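Local coordinates for malarial CLPB2 atpase/hsp101 protein (Plasmodium falciparum, PDB 4IRF) that probably couples ATP hydrolysis to protein unfolding and translocation as a ClpA/ClpB-family chaperone, of which this chain is the N-terminal cargo-binding domain, at residues A[19-27]-A[39-47]. Residues are numbered along the deposited sequence; the frame is centred on the assembly and turned at random.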
# COMPACT_ATOMS: atom_id res chain seq x y z
N ILE A 19 -0.91 2.94 -8.20
CA ILE A 19 -0.97 3.15 -6.77
C ILE A 19 0.31 3.83 -6.27
O ILE A 19 0.24 4.77 -5.47
CB ILE A 19 -1.20 1.81 -5.99
CG1 ILE A 19 -2.67 1.42 -6.07
CG2 ILE A 19 -0.91 1.97 -4.53
CD1 ILE A 19 -2.90 -0.04 -5.84
N LEU A 20 1.46 3.33 -6.71
CA LEU A 20 2.73 3.94 -6.31
C LEU A 20 2.81 5.40 -6.75
O LEU A 20 3.20 6.26 -5.97
CB LEU A 20 3.89 3.16 -6.90
CG LEU A 20 4.01 1.74 -6.38
CD1 LEU A 20 5.13 1.01 -7.15
CD2 LEU A 20 4.32 1.74 -4.89
N ASN A 21 2.42 5.69 -7.98
CA ASN A 21 2.46 7.09 -8.44
C ASN A 21 1.44 7.98 -7.73
O ASN A 21 1.69 9.17 -7.49
CB ASN A 21 2.25 7.15 -9.95
CG ASN A 21 3.44 6.64 -10.73
OD1 ASN A 21 4.57 6.70 -10.24
ND2 ASN A 21 3.21 6.19 -11.97
N ALA A 22 0.28 7.43 -7.39
CA ALA A 22 -0.68 8.22 -6.61
C ALA A 22 -0.11 8.46 -5.22
O ALA A 22 -0.35 9.51 -4.57
CB ALA A 22 -2.05 7.52 -6.51
N GLY A 23 0.62 7.47 -4.71
CA GLY A 23 1.27 7.59 -3.43
C GLY A 23 2.26 8.76 -3.41
O GLY A 23 2.33 9.48 -2.41
N LYS A 24 3.02 8.94 -4.48
CA LYS A 24 3.95 10.07 -4.54
C LYS A 24 3.23 11.40 -4.47
O LYS A 24 3.71 12.34 -3.81
CB LYS A 24 4.83 9.98 -5.80
CG LYS A 24 5.83 8.82 -5.78
CD LYS A 24 6.56 8.73 -7.11
CE LYS A 24 7.52 7.54 -7.14
NZ LYS A 24 8.43 7.60 -8.33
N ASN A 25 2.09 11.50 -5.13
CA ASN A 25 1.32 12.74 -5.04
C ASN A 25 0.79 13.00 -3.62
O ASN A 25 0.76 14.15 -3.14
CB ASN A 25 0.21 12.75 -6.09
CG ASN A 25 0.76 12.95 -7.50
OD1 ASN A 25 1.76 13.64 -7.68
ND2 ASN A 25 0.12 12.32 -8.48
N ILE A 26 0.41 11.94 -2.92
CA ILE A 26 -0.05 12.09 -1.55
C ILE A 26 1.14 12.51 -0.69
O ILE A 26 1.03 13.37 0.20
CB ILE A 26 -0.69 10.75 -1.05
CG1 ILE A 26 -1.96 10.48 -1.83
CG2 ILE A 26 -0.97 10.81 0.44
CD1 ILE A 26 -2.54 9.05 -1.69
N ALA A 27 2.30 11.91 -0.94
CA ALA A 27 3.49 12.27 -0.20
C ALA A 27 3.78 13.76 -0.37
O ALA A 27 4.02 14.46 0.60
CB ALA A 27 4.68 11.42 -0.64
N HIS A 39 1.91 6.64 2.80
CA HIS A 39 1.43 7.29 1.58
C HIS A 39 0.94 6.30 0.54
O HIS A 39 -0.03 6.57 -0.18
CB HIS A 39 2.52 8.16 0.97
CG HIS A 39 3.06 9.16 1.91
ND1 HIS A 39 4.41 9.38 2.10
CD2 HIS A 39 2.42 10.04 2.73
CE1 HIS A 39 4.57 10.31 3.02
NE2 HIS A 39 3.38 10.73 3.42
N ILE A 40 1.65 5.17 0.43
CA ILE A 40 1.24 4.14 -0.49
C ILE A 40 -0.07 3.52 -0.03
O ILE A 40 -0.93 3.27 -0.87
CB ILE A 40 2.29 3.04 -0.62
CG1 ILE A 40 3.57 3.68 -1.22
CG2 ILE A 40 1.77 1.92 -1.51
CD1 ILE A 40 4.67 2.66 -1.42
N LEU A 41 -0.18 3.31 1.29
CA LEU A 41 -1.45 2.77 1.86
C LEU A 41 -2.64 3.70 1.53
O LEU A 41 -3.70 3.21 1.09
CB LEU A 41 -1.32 2.49 3.36
CG LEU A 41 -2.65 2.01 3.96
CD1 LEU A 41 -3.12 0.74 3.30
CD2 LEU A 41 -2.54 1.85 5.44
N SER A 42 -2.45 5.01 1.68
CA SER A 42 -3.52 5.97 1.36
C SER A 42 -3.98 5.75 -0.07
O SER A 42 -5.18 5.61 -0.35
CB SER A 42 -3.01 7.40 1.51
OG SER A 42 -4.01 8.35 1.16
N ALA A 43 -3.01 5.67 -0.99
CA ALA A 43 -3.28 5.43 -2.41
C ALA A 43 -3.97 4.08 -2.70
O ALA A 43 -4.85 3.97 -3.56
CB ALA A 43 -1.97 5.55 -3.21
N LEU A 44 -3.54 3.05 -2.00
CA LEU A 44 -4.05 1.70 -2.23
C LEU A 44 -5.51 1.67 -1.79
O LEU A 44 -6.37 1.25 -2.56
CB LEU A 44 -3.17 0.69 -1.49
CG LEU A 44 -3.38 -0.77 -1.87
CD1 LEU A 44 -2.09 -1.56 -1.75
CD2 LEU A 44 -4.42 -1.34 -0.93
N ALA A 45 -5.76 2.21 -0.59
CA ALA A 45 -7.13 2.21 -0.01
C ALA A 45 -8.11 2.91 -0.95
O ALA A 45 -9.27 2.50 -1.07
CB ALA A 45 -7.13 2.83 1.34
N LYS A 46 -7.65 3.95 -1.65
CA LYS A 46 -8.57 4.71 -2.50
C LYS A 46 -8.64 4.25 -3.95
O LYS A 46 -9.53 4.65 -4.70
CB LYS A 46 -8.27 6.20 -2.42
CG LYS A 46 -7.07 6.63 -3.24
CD LYS A 46 -7.10 8.15 -3.46
CE LYS A 46 -5.78 8.68 -4.01
NZ LYS A 46 -5.82 10.18 -4.01
N SER A 47 -7.72 3.38 -4.37
CA SER A 47 -7.76 2.87 -5.73
C SER A 47 -8.99 2.00 -6.00
O SER A 47 -9.62 1.49 -5.06
CB SER A 47 -6.52 2.03 -6.02
OG SER A 47 -6.52 0.85 -5.26
O HOH W 1 -2.89 10.78 -5.15
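Ile26 and Ala43 interlock as knobs into holes where helix 14-29 meets helix 37-46 in the mostly helical Clp N-terminal domain. The short segment axes pass 7.7 Å apart, at 123° between their directions, and Gly23 permits this closeness: its CA lies 4.5 Å from CA of Ile40. Ala43 CB enters the hole formed by Ile19, Ala22, Gly23 and Ile26, 3.3 Å from Ile19 O.

From Ile19 CB the two branches part: CG2, anti to the backbone N, reaches the backbone of the partner helix at Leu44 N and Ile40 O, and also packs against the side chains of Ile40, Ala43 and Leu44. The other branch runs beside the Ser47 side chain, with CG1 near Ser47 CB and the terminal CD1 3.8 Å from Ser47 OG. Val114 and Leu117 of helix 114-121 also touch Ile19. Ser47 OG donates to Leu44 O on an in-plane lone pair, and its hydrogen bond with Gly50 N caps the following helix.

Ile26 projects CD1 among His39, Ser42, Ala43 and Lys46, coming 3.3 Å from Ser42 OG. Along one margin, a water donates to Ala22 O and accepts from Lys46 NZ, linking the helices. Where Ala27 meets His39, Lys36 N is hydrogen-bonded to His39 ND1, and Ala27 CA sits 3.7 Å above the centroid of the His39 ring, only 5° from the ring normal, in a CH-pi contact.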